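Local structure of trans-isoprenyl diphosphate synthase (Caulobacter crescentus, 3OYR) at residues V24-R29 with A326-E331; K66-L71 with E334-F339; A77-A82 with A319-F324. The protein probably makes all-trans-octaprenyl diphosphate, the precursor of quinone side chains, by adding five isopentenyl units to farnesyl diphosphate in a metal-dependent reaction. All blocks are in the same frame, centred on the assembly; numbering follows the deposited sequence. Where two conformers were deposited one is given.

Interaction 1 of 3, residues V24-R29 with A326-E331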
loop_
_atom_site.group_PDB
_atom_site.type_symbol
_atom_site.label_atom_id
_atom_site.label_comp_id
_atom_site.label_asym_id
_atom_site.label_seq_id
_atom_site.Cartn_x
_atom_site.Cartn_y
_atom_site.Cartn_z
ATOM N N VAL B 24 -17.725 -22.981 -6.990
ATOM C CA VAL B 24 -16.262 -22.929 -6.860
ATOM C C VAL B 24 -15.678 -24.305 -6.609
ATOM O O VAL B 24 -14.458 -24.476 -6.670
ATOM C CB VAL B 24 -15.769 -21.964 -5.740
ATOM C CG1 VAL B 24 -16.003 -20.554 -6.145
ATOM C CG2 VAL B 24 -16.433 -22.257 -4.390
ATOM N N ASP B 25 -16.560 -25.275 -6.349
ATOM C CA ASP B 25 -16.182 -26.578 -5.800
ATOM C C ASP B 25 -15.091 -27.285 -6.577
ATOM O O ASP B 25 -14.141 -27.774 -5.971
ATOM C CB ASP B 25 -17.401 -27.515 -5.656
ATOM C CG ASP B 25 -18.365 -27.092 -4.532
ATOM O OD1 ASP B 25 -18.178 -26.011 -3.909
ATOM O OD2 ASP B 25 -19.330 -27.855 -4.285
ATOM N N ARG B 26 -15.208 -27.316 -7.902
ATOM C CA ARG B 26 -14.223 -27.992 -8.754
ATOM C C ARG B 26 -12.863 -27.275 -8.705
ATOM O O ARG B 26 -11.808 -27.920 -8.598
ATOM C CB ARG B 26 -14.745 -28.089 -10.194
ATOM C CG ARG B 26 -13.826 -28.816 -11.174
ATOM C CD ARG B 26 -14.462 -28.858 -12.550
ATOM N NE ARG B 26 -15.896 -29.107 -12.459
ATOM C CZ ARG B 26 -16.460 -30.306 -12.573
ATOM N NH1 ARG B 26 -17.776 -30.433 -12.468
ATOM N NH2 ARG B 26 -15.709 -31.374 -12.801
ATOM N N LEU B 27 -12.896 -25.940 -8.783
ATOM C CA LEU B 27 -11.691 -25.120 -8.662
ATOM C C LEU B 27 -10.944 -25.414 -7.342
ATOM O O LEU B 27 -9.764 -25.707 -7.357
ATOM C CB LEU B 27 -12.022 -23.618 -8.779
ATOM C CG LEU B 27 -10.837 -22.642 -8.810
ATOM C CD1 LEU B 27 -9.709 -23.097 -9.747
ATOM C CD2 LEU B 27 -11.308 -21.286 -9.222
ATOM N N VAL B 28 -11.662 -25.352 -6.232
ATOM C CA VAL B 28 -11.108 -25.528 -4.899
ATOM C C VAL B 28 -10.458 -26.903 -4.743
ATOM O O VAL B 28 -9.326 -27.025 -4.235
ATOM C CB VAL B 28 -12.217 -25.306 -3.862
ATOM C CG1 VAL B 28 -11.802 -25.793 -2.463
ATOM C CG2 VAL B 28 -12.583 -23.840 -3.852
ATOM N N ARG B 29 -11.152 -27.921 -5.244
ATOM C CA ARG B 29 -10.672 -29.291 -5.204
ATOM C C ARG B 29 -9.436 -29.509 -6.085
ATOM O O ARG B 29 -8.460 -30.112 -5.646
ATOM C CB ARG B 29 -11.800 -30.203 -5.653
ATOM C CG ARG B 29 -11.627 -31.654 -5.345
ATOM C CD ARG B 29 -12.962 -32.342 -5.543
ATOM N NE ARG B 29 -13.376 -32.374 -6.949
ATOM C CZ ARG B 29 -14.496 -31.832 -7.440
ATOM N NH1 ARG B 29 -15.382 -31.205 -6.661
ATOM N NH2 ARG B 29 -14.744 -31.936 -8.729
ATOM N N ALA B 326 -10.300 -28.406 -23.517
ATOM C CA ALA B 326 -11.448 -28.541 -22.643
ATOM C C ALA B 326 -11.146 -29.582 -21.559
ATOM O O ALA B 326 -11.651 -30.703 -21.610
ATOM C CB ALA B 326 -12.702 -28.919 -23.449
ATOM N N ASN B 327 -10.311 -29.199 -20.587
ATOM C CA ASN B 327 -9.954 -30.072 -19.468
ATOM C C ASN B 327 -10.662 -29.654 -18.176
ATOM O O ASN B 327 -11.545 -28.801 -18.206
ATOM C CB ASN B 327 -8.431 -30.135 -19.298
ATOM C CG ASN B 327 -7.793 -28.768 -19.053
ATOM O OD1 ASN B 327 -8.395 -27.849 -18.485
ATOM N ND2 ASN B 327 -6.554 -28.646 -19.462
ATOM N N ASP B 328 -10.265 -30.236 -17.049
ATOM C CA ASP B 328 -10.905 -29.943 -15.754
ATOM C C ASP B 328 -10.642 -28.528 -15.247
ATOM O O ASP B 328 -11.530 -27.900 -14.669
ATOM C CB ASP B 328 -10.481 -30.967 -14.682
ATOM C CG ASP B 328 -11.121 -32.329 -14.888
ATOM O OD1 ASP B 328 -10.435 -33.352 -14.668
ATOM O OD2 ASP B 328 -12.316 -32.376 -15.259
ATOM N N TRP B 329 -9.424 -28.046 -15.461
ATOM C CA TRP B 329 -9.033 -26.692 -15.075
ATOM C C TRP B 329 -9.879 -25.691 -15.839
ATOM O O TRP B 329 -10.454 -24.765 -15.242
ATOM C CB TRP B 329 -7.554 -26.448 -15.379
ATOM C CG TRP B 329 -6.648 -27.057 -14.378
ATOM C CD1 TRP B 329 -5.795 -28.099 -14.577
ATOM C CD2 TRP B 329 -6.512 -26.676 -13.003
ATOM N NE1 TRP B 329 -5.127 -28.388 -13.415
ATOM C CE2 TRP B 329 -5.552 -27.536 -12.429
ATOM C CE3 TRP B 329 -7.112 -25.691 -12.196
ATOM C CZ2 TRP B 329 -5.163 -27.437 -11.085
ATOM C CZ3 TRP B 329 -6.719 -25.587 -10.871
ATOM C CH2 TRP B 329 -5.748 -26.452 -10.331
ATOM N N ARG B 330 -9.996 -25.905 -17.149
ATOM C CA ARG B 330 -10.857 -25.017 -17.965
ATOM C C ARG B 330 -12.330 -25.021 -17.530
ATOM O O ARG B 330 -12.934 -23.951 -17.364
ATOM C CB ARG B 330 -10.727 -25.256 -19.468
ATOM C CG ARG B 330 -11.000 -23.962 -20.235
ATOM C CD ARG B 330 -11.137 -24.146 -21.723
ATOM N NE ARG B 330 -12.457 -24.657 -22.055
ATOM C CZ ARG B 330 -12.826 -25.035 -23.273
ATOM N NH1 ARG B 330 -11.971 -24.969 -24.293
ATOM N NH2 ARG B 330 -14.057 -25.484 -23.465
ATOM N N GLU B 331 -12.887 -26.210 -17.304
ATOM C CA GLU B 331 -14.249 -26.331 -16.779
ATOM C C GLU B 331 -14.458 -25.669 -15.413
ATOM O O GLU B 331 -15.516 -25.068 -15.149
ATOM C CB GLU B 331 -14.642 -27.812 -16.698
ATOM C CG GLU B 331 -16.022 -28.088 -16.086
ATOM C CD GLU B 331 -17.063 -28.566 -17.092
ATOM O OE1 GLU B 331 -18.264 -28.551 -16.736
ATOM O OE2 GLU B 331 -16.692 -28.958 -18.223
#
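R26, in one of its two modelled conformers, lays the aliphatic and guanidinium parts of its side chain against the first turn of helix 328-342, touching E331 and the backbone of D328. Its CD lies 3.7 Å from D328 O, while NE is 3.8 Å from E331 CG, a methylene that sits over one face of the guanidinium. The E331 carboxylate does not pair with that group: the two planes are turned 61° apart, and E331 OE1 stays 4.7 Å from R26 NH1. D328 offers a second negative charge, but its OD2 is 4.3 Å from R26 NH2, beyond a salt bridge and oblique to the plane. The partner that does grip the arginine is E335, one turn further along the same helix, which forms a salt bridge with NE. R26 reaches this row of acids because CG lies anti to the backbone N (chi1 -178°) and the chain stays extended until it bends at chi3.

Beside this polar rim is an apolar contact, in which L27 CD1 meets the edge of the W329 indole, 4.1 Å from CZ3 and near the ring plane. The pairing joins the two ends of an all-helical isoprenoid synthase fold, bringing the first modelled helix, 25-45, against the last, 328-342. W329 leaves its backbone pointing away from helix 25-45, and the six-membered end of its indole comes back to the leucine.

Behind these residues, the helix start is fixed by N327, an N-cap whose OD1 accepts from R330 N at 2.9 Å with an N-H...O angle of 170°. R330 NH1 also bonds F324 O, tying the helix start to the preceding loop, and W329 continues onto R78 of helix 68-79.

Interaction 2 of 3, residues K66-L71 with E334-F339. With DMA (dimethylallyl diphosphate), chain D.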
loop_
_atom_site.group_PDB
_atom_site.type_symbol
_atom_site.label_atom_id
_atom_site.label_comp_id
_atom_site.label_asym_id
_atom_site.label_seq_id
_atom_site.Cartn_x
_atom_site.Cartn_y
_atom_site.Cartn_z
ATOM N N LYS B 66 -13.071 -16.021 0.191
ATOM C CA LYS B 66 -13.225 -17.085 -0.799
ATOM C C LYS B 66 -11.929 -17.458 -1.495
ATOM O O LYS B 66 -11.874 -18.483 -2.164
ATOM C CB LYS B 66 -14.294 -16.709 -1.829
ATOM C CG LYS B 66 -15.676 -16.489 -1.238
ATOM C CD LYS B 66 -16.658 -15.984 -2.318
ATOM C CE LYS B 66 -16.284 -14.580 -2.859
ATOM N NZ LYS B 66 -16.531 -13.538 -1.799
ATOM N N ARG B 67 -10.895 -16.623 -1.350
ATOM C CA ARG B 67 -9.581 -16.883 -1.937
ATOM C C ARG B 67 -9.615 -17.038 -3.451
ATOM O O ARG B 67 -8.769 -17.724 -4.025
ATOM C CB ARG B 67 -8.915 -18.094 -1.271
ATOM C CG ARG B 67 -8.780 -17.924 0.247
ATOM C CD ARG B 67 -7.655 -16.925 0.580
ATOM N NE ARG B 67 -7.326 -16.971 1.996
ATOM C CZ ARG B 67 -7.979 -16.293 2.936
ATOM N NH1 ARG B 67 -8.979 -15.483 2.607
ATOM N NH2 ARG B 67 -7.624 -16.427 4.206
ATOM N N LEU B 68 -10.578 -16.372 -4.099
ATOM C CA LEU B 68 -10.756 -16.483 -5.560
ATOM C C LEU B 68 -9.552 -15.975 -6.315
ATOM O O LEU B 68 -9.140 -16.564 -7.325
ATOM C CB LEU B 68 -12.016 -15.746 -6.039
ATOM C CG LEU B 68 -13.361 -16.207 -5.471
ATOM C CD1 LEU B 68 -14.507 -15.542 -6.200
ATOM C CD2 LEU B 68 -13.523 -17.732 -5.539
ATOM N N ARG B 69 -8.958 -14.904 -5.802
ATOM C CA ARG B 69 -7.796 -14.341 -6.461
ATOM C C ARG B 69 -6.572 -15.260 -6.506
ATOM O O ARG B 69 -6.086 -15.520 -7.626
ATOM C CB ARG B 69 -7.507 -12.930 -5.977
ATOM C CG ARG B 69 -8.539 -11.931 -6.443
ATOM C CD ARG B 69 -8.589 -10.824 -5.437
ATOM N NE ARG B 69 -9.722 -9.932 -5.615
ATOM C CZ ARG B 69 -10.903 -10.106 -5.043
ATOM N NH1 ARG B 69 -11.134 -11.173 -4.266
ATOM N NH2 ARG B 69 -11.854 -9.223 -5.267
ATOM N N PRO B 70 -6.100 -15.802 -5.332
ATOM C CA PRO B 70 -5.016 -16.811 -5.436
ATOM C C PRO B 70 -5.408 -18.075 -6.190
ATOM O O PRO B 70 -4.548 -18.658 -6.871
ATOM C CB PRO B 70 -4.657 -17.151 -3.964
ATOM C CG PRO B 70 -5.767 -16.574 -3.126
ATOM C CD PRO B 70 -6.331 -15.415 -3.924
ATOM N N LEU B 71 -6.670 -18.507 -6.058
ATOM C CA LEU B 71 -7.211 -19.626 -6.819
ATOM C C LEU B 71 -7.053 -19.421 -8.317
ATOM O O LEU B 71 -6.688 -20.351 -9.049
ATOM C CB LEU B 71 -8.699 -19.884 -6.502
ATOM C CG LEU B 71 -8.993 -20.634 -5.204
ATOM C CD1 LEU B 71 -10.510 -20.699 -4.921
ATOM C CD2 LEU B 71 -8.372 -21.995 -5.214
ATOM N N GLU B 334 -14.731 -22.032 -16.016
ATOM C CA GLU B 334 -16.029 -21.689 -16.577
ATOM C C GLU B 334 -17.110 -21.721 -15.510
ATOM O O GLU B 334 -17.982 -20.845 -15.467
ATOM C CB GLU B 334 -16.344 -22.581 -17.765
ATOM C CG GLU B 334 -15.451 -22.247 -18.956
ATOM C CD GLU B 334 -15.609 -23.220 -20.110
ATOM O OE1 GLU B 334 -16.081 -24.354 -19.878
ATOM O OE2 GLU B 334 -15.249 -22.850 -21.248
ATOM N N GLU B 335 -17.002 -22.672 -14.584
ATOM C CA GLU B 335 -17.975 -22.754 -13.508
ATOM C C GLU B 335 -17.825 -21.570 -12.549
ATOM O O GLU B 335 -18.817 -21.088 -11.977
ATOM C CB GLU B 335 -17.881 -24.115 -12.778
ATOM C CG GLU B 335 -18.384 -25.292 -13.628
ATOM C CD GLU B 335 -18.113 -26.656 -13.003
ATOM O OE1 GLU B 335 -17.252 -26.765 -12.109
ATOM O OE2 GLU B 335 -18.759 -27.631 -13.418
ATOM N N LEU B 336 -16.595 -21.089 -12.385
ATOM C CA LEU B 336 -16.341 -19.901 -11.553
ATOM C C LEU B 336 -16.969 -18.637 -12.151
ATOM O O LEU B 336 -17.506 -17.789 -11.420
ATOM C CB LEU B 336 -14.836 -19.700 -11.315
ATOM C CG LEU B 336 -14.373 -18.428 -10.586
ATOM C CD1 LEU B 336 -14.793 -18.462 -9.102
ATOM C CD2 LEU B 336 -12.878 -18.232 -10.706
ATOM N N ALA B 337 -16.906 -18.522 -13.478
ATOM C CA ALA B 337 -17.529 -17.406 -14.198
ATOM C C ALA B 337 -19.036 -17.300 -13.926
ATOM O O ALA B 337 -19.542 -16.213 -13.663
ATOM C CB ALA B 337 -17.235 -17.514 -15.706
ATOM N N ASP B 338 -19.733 -18.437 -13.957
ATOM C CA ASP B 338 -21.155 -18.498 -13.614
ATOM C C ASP B 338 -21.388 -18.225 -12.150
ATOM O O ASP B 338 -22.375 -17.565 -11.764
ATOM C CB ASP B 338 -21.737 -19.868 -14.019
ATOM C CG ASP B 338 -21.848 -20.024 -15.534
ATOM O OD1 ASP B 338 -21.914 -18.988 -16.241
ATOM O OD2 ASP B 338 -21.850 -21.166 -16.023
ATOM N N PHE B 339 -20.469 -18.732 -11.321
ATOM C CA PHE B 339 -20.541 -18.519 -9.889
ATOM C C PHE B 339 -20.406 -17.044 -9.520
ATOM O O PHE B 339 -21.108 -16.559 -8.630
ATOM C CB PHE B 339 -19.497 -19.355 -9.138
ATOM C CG PHE B 339 -19.556 -19.181 -7.651
ATOM C CD1 PHE B 339 -20.550 -19.808 -6.907
ATOM C CD2 PHE B 339 -18.640 -18.370 -6.992
ATOM C CE1 PHE B 339 -20.612 -19.653 -5.524
ATOM C CE2 PHE B 339 -18.702 -18.199 -5.607
ATOM C CZ PHE B 339 -19.679 -18.850 -4.876
HETATM C C1 DMA D . -14.326 -8.002 -1.611
HETATM O O1 DMA D . -13.809 -9.174 -2.255
HETATM C C2 DMA D . -13.740 -7.045 -2.588
HETATM C C3 DMA D . -14.424 -6.596 -3.643
HETATM C C4 DMA D . -15.881 -6.904 -3.866
HETATM C C5 DMA D . -13.679 -5.721 -4.603
HETATM P PA DMA D . -14.353 -10.674 -2.096
HETATM O O1A DMA D . -13.578 -11.628 -2.984
HETATM O O2A DMA D . -15.844 -10.657 -2.289
HETATM O O3A DMA D . -13.976 -10.850 -0.529
HETATM P PB DMA D . -13.394 -12.147 0.258
HETATM O O1B DMA D . -11.904 -12.173 -0.022
HETATM O O2B DMA D . -13.733 -11.668 1.654
HETATM O O3B DMA D . -14.117 -13.381 -0.209
#
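K66 runs between two partners, the F339 ring and the diphosphate of the bound dimethylallyl diphosphate. Its CB already lies 3.7 Å from DMA O3B, and CG is about as near to the same oxygen. CD turns the other way, meeting the edge of the F339 ring close to its plane at 4.5 Å from CE2. Bends at chi3 (-65°) and chi4 (-70°) then fold the chain back, so that CE again packs by O3B and NZ bonds both phosphates: 2.9 Å to DMA O3B and 3.0 Å to DMA O2A. As K66 N also donates to O3B, that oxygen takes two bonds from one residue, and the ammonium probably helps to offset the diphosphate charge. The C-terminal carboxylate of A345 forms a salt bridge with NZ as well.

R69 approaches from one turn further on: its NH1 bonds DMA O1A at 2.8 Å, nearly straight at 175°, the oxygen lying in the guanidinium plane. H98 and R115 also hydrogen-bond the ligand, consistent with the family's isopentenyl diphosphate site.

Away from the ligand, L68 CD2 and L336 CD1 touch at 3.9 Å, an apolar join between helices. Residues 66-71 lead into the first turn of helix 68-79, with L336 and F339 of helix 328-342 on one side, H98 of helix 87-109 on the ligand side, and F228 of helix 211-238 against both K66 and L68.

Interaction 3 of 3, residues A77-A82 with A319-F324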
loop_
_atom_site.group_PDB
_atom_site.type_symbol
_atom_site.label_atom_id
_atom_site.label_comp_id
_atom_site.label_asym_id
_atom_site.label_seq_id
_atom_site.Cartn_x
_atom_site.Cartn_y
_atom_site.Cartn_z
ATOM N N ALA B 77 -1.918 -20.819 -13.788
ATOM C CA ALA B 77 -0.600 -21.451 -13.894
ATOM C C ALA B 77 -0.676 -22.911 -14.370
ATOM O O ALA B 77 0.097 -23.343 -15.247
ATOM C CB ALA B 77 0.158 -21.338 -12.564
ATOM N N ARG B 78 -1.607 -23.664 -13.793
ATOM C CA ARG B 78 -1.825 -25.062 -14.187
ATOM C C ARG B 78 -2.437 -25.212 -15.585
ATOM O O ARG B 78 -2.059 -26.124 -16.327
ATOM C CB ARG B 78 -2.697 -25.779 -13.153
ATOM C CG ARG B 78 -2.056 -25.925 -11.755
ATOM C CD ARG B 78 -0.776 -26.737 -11.819
ATOM N NE ARG B 78 -0.087 -26.868 -10.529
ATOM C CZ ARG B 78 1.168 -27.299 -10.398
ATOM N NH1 ARG B 78 1.870 -27.636 -11.468
ATOM N NH2 ARG B 78 1.730 -27.391 -9.198
ATOM N N LEU B 79 -3.368 -24.323 -15.943
ATOM C CA LEU B 79 -3.945 -24.314 -17.300
ATOM C C LEU B 79 -2.863 -24.004 -18.325
ATOM O O LEU B 79 -2.778 -24.672 -19.359
ATOM C CB LEU B 79 -5.129 -23.336 -17.424
ATOM C CG LEU B 79 -6.029 -23.380 -18.679
ATOM C CD1 LEU B 79 -6.528 -24.794 -19.009
ATOM C CD2 LEU B 79 -7.219 -22.423 -18.556
ATOM N N ALA B 80 -2.002 -23.031 -18.013
ATOM C CA ALA B 80 -0.863 -22.726 -18.878
ATOM C C ALA B 80 0.255 -23.783 -18.836
ATOM O O ALA B 80 1.197 -23.716 -19.618
ATOM C CB ALA B 80 -0.315 -21.328 -18.598
ATOM N N GLY B 81 0.142 -24.764 -17.942
ATOM C CA GLY B 81 1.083 -25.881 -17.883
ATOM C C GLY B 81 2.407 -25.529 -17.228
ATOM O O GLY B 81 3.460 -25.703 -17.832
ATOM N N ALA B 82 2.360 -25.030 -15.994
ATOM C CA ALA B 82 3.577 -24.733 -15.222
ATOM C C ALA B 82 4.322 -26.015 -14.823
ATOM O O ALA B 82 3.702 -27.050 -14.592
ATOM C CB ALA B 82 3.236 -23.908 -13.990
ATOM N N ALA B 319 -15.724 -17.336 -22.899
ATOM C CA ALA B 319 -15.270 -17.326 -24.286
ATOM C C ALA B 319 -13.791 -16.980 -24.396
ATOM O O ALA B 319 -13.113 -17.447 -25.315
ATOM C CB ALA B 319 -16.156 -16.362 -25.166
ATOM N N ALA B 320 -13.282 -16.177 -23.460
ATOM C CA ALA B 320 -11.829 -15.896 -23.399
ATOM C C ALA B 320 -10.915 -17.135 -23.301
ATOM O O ALA B 320 -9.748 -17.076 -23.684
ATOM C CB ALA B 320 -11.521 -14.929 -22.279
ATOM N N LEU B 321 -11.442 -18.247 -22.796
ATOM C CA LEU B 321 -10.657 -19.493 -22.645
ATOM C C LEU B 321 -10.713 -20.475 -23.829
ATOM O O LEU B 321 -10.089 -21.542 -23.776
ATOM C CB LEU B 321 -11.069 -20.223 -21.374
ATOM C CG LEU B 321 -10.941 -19.450 -20.058
ATOM C CD1 LEU B 321 -11.518 -20.301 -18.956
ATOM C CD2 LEU B 321 -9.487 -19.106 -19.770
ATOM N N ALA B 322 -11.427 -20.094 -24.891
ATOM C CA ALA B 322 -11.649 -20.930 -26.075
ATOM C C ALA B 322 -10.427 -21.647 -26.629
ATOM O O ALA B 322 -10.556 -22.781 -27.094
ATOM C CB ALA B 322 -12.290 -20.105 -27.190
ATOM N N MET B 323 -9.261 -20.989 -26.606
ATOM C CA MET B 323 -8.020 -21.570 -27.151
ATOM C C MET B 323 -7.463 -22.711 -26.290
ATOM O O MET B 323 -6.586 -23.460 -26.724
ATOM C CB MET B 323 -6.933 -20.487 -27.349
ATOM C CG MET B 323 -6.169 -20.060 -26.062
ATOM S SD MET B 323 -4.696 -19.022 -26.300
ATOM C CE MET B 323 -3.555 -20.194 -27.058
ATOM N N PHE B 324 -7.953 -22.841 -25.059
ATOM C CA PHE B 324 -7.424 -23.871 -24.172
ATOM C C PHE B 324 -8.132 -25.205 -24.399
ATOM O O PHE B 324 -9.282 -25.208 -24.820
ATOM C CB PHE B 324 -7.493 -23.417 -22.713
ATOM C CG PHE B 324 -6.546 -22.293 -22.402
ATOM C CD1 PHE B 324 -7.006 -20.976 -22.343
ATOM C CD2 PHE B 324 -5.190 -22.549 -22.177
ATOM C CE1 PHE B 324 -6.131 -19.933 -22.071
ATOM C CE2 PHE B 324 -4.311 -21.512 -21.902
ATOM C CZ PHE B 324 -4.780 -20.198 -21.853
#
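L79 lies over one face of the F324 ring, the two side chains set at an oblique angle to each other. The CD2 methyl stands 4.1 Å from the ring centroid and 17° off the ring normal, a CH-pi contact. CG is nearer to the rim, 3.7 Å from F324 CD2, and the CD1 methyl reaches back past that side of the ring to F324 CB. The leucine therefore spreads its branch point and both methyls along the phenyl group instead of setting down a single methyl. With CG anti to the backbone N (chi1 -168°), the branch projects from the helix end straight at the phenylalanine.

The ring is held between two side chains. M323 CG lies 3.9 Å above the opposite face, displaced toward the rim, while L321 presents its CA at the ring edge. The L321 side chain goes on to meet the leucine itself, CD2 to CD2 at 4.2 Å, so L79 touches both ends of the type I turn L321-F324, whose F324 N bonds back to L321 O.

Each segment is where a helix ends. Helix 68-79 closes in a Schellman motif, with G81 at positive phi and A82 N bonded to A77 O at 2.9 Å; the other segment leads from helix 302-320 toward helix 328-342. L217 of helix 211-238 touches L321 and F324, and W329 and N327 pack on L79.

Replacing L79 with an alanine would probably uncover this face of F324 and leave the ring freer to shift, while L321 CD2 lost its methyl neighbour.

With no polar group of either segment involved across it, the contact rests on buried dispersion and CH-pi forces, which depend on close shape matching more than on bond direction.

The three contacts show how one C-terminal helix can be anchored at successive points. Interactions 1 and 2, with centres about 9 Å apart, share helix 328-342 and merge: R26 NE bonds E335 OE1 at 2.7 Å, and V24 CG1 packs 3.5 Å from F339 CD2. Interaction 3 holds the loop leading into that helix and meets interaction 1 where W329 CE2 packs 3.4 Å from R78 CB. Interactions 2 and 3 use opposite ends of helix 68-79, about 15 Å apart between centres, without touching. Only interaction 2 holds pocket residues; the L27 side chain lies about 12 Å from a bound dimethylallyl diphosphate, and K66 about 10 Å from a calcium ion.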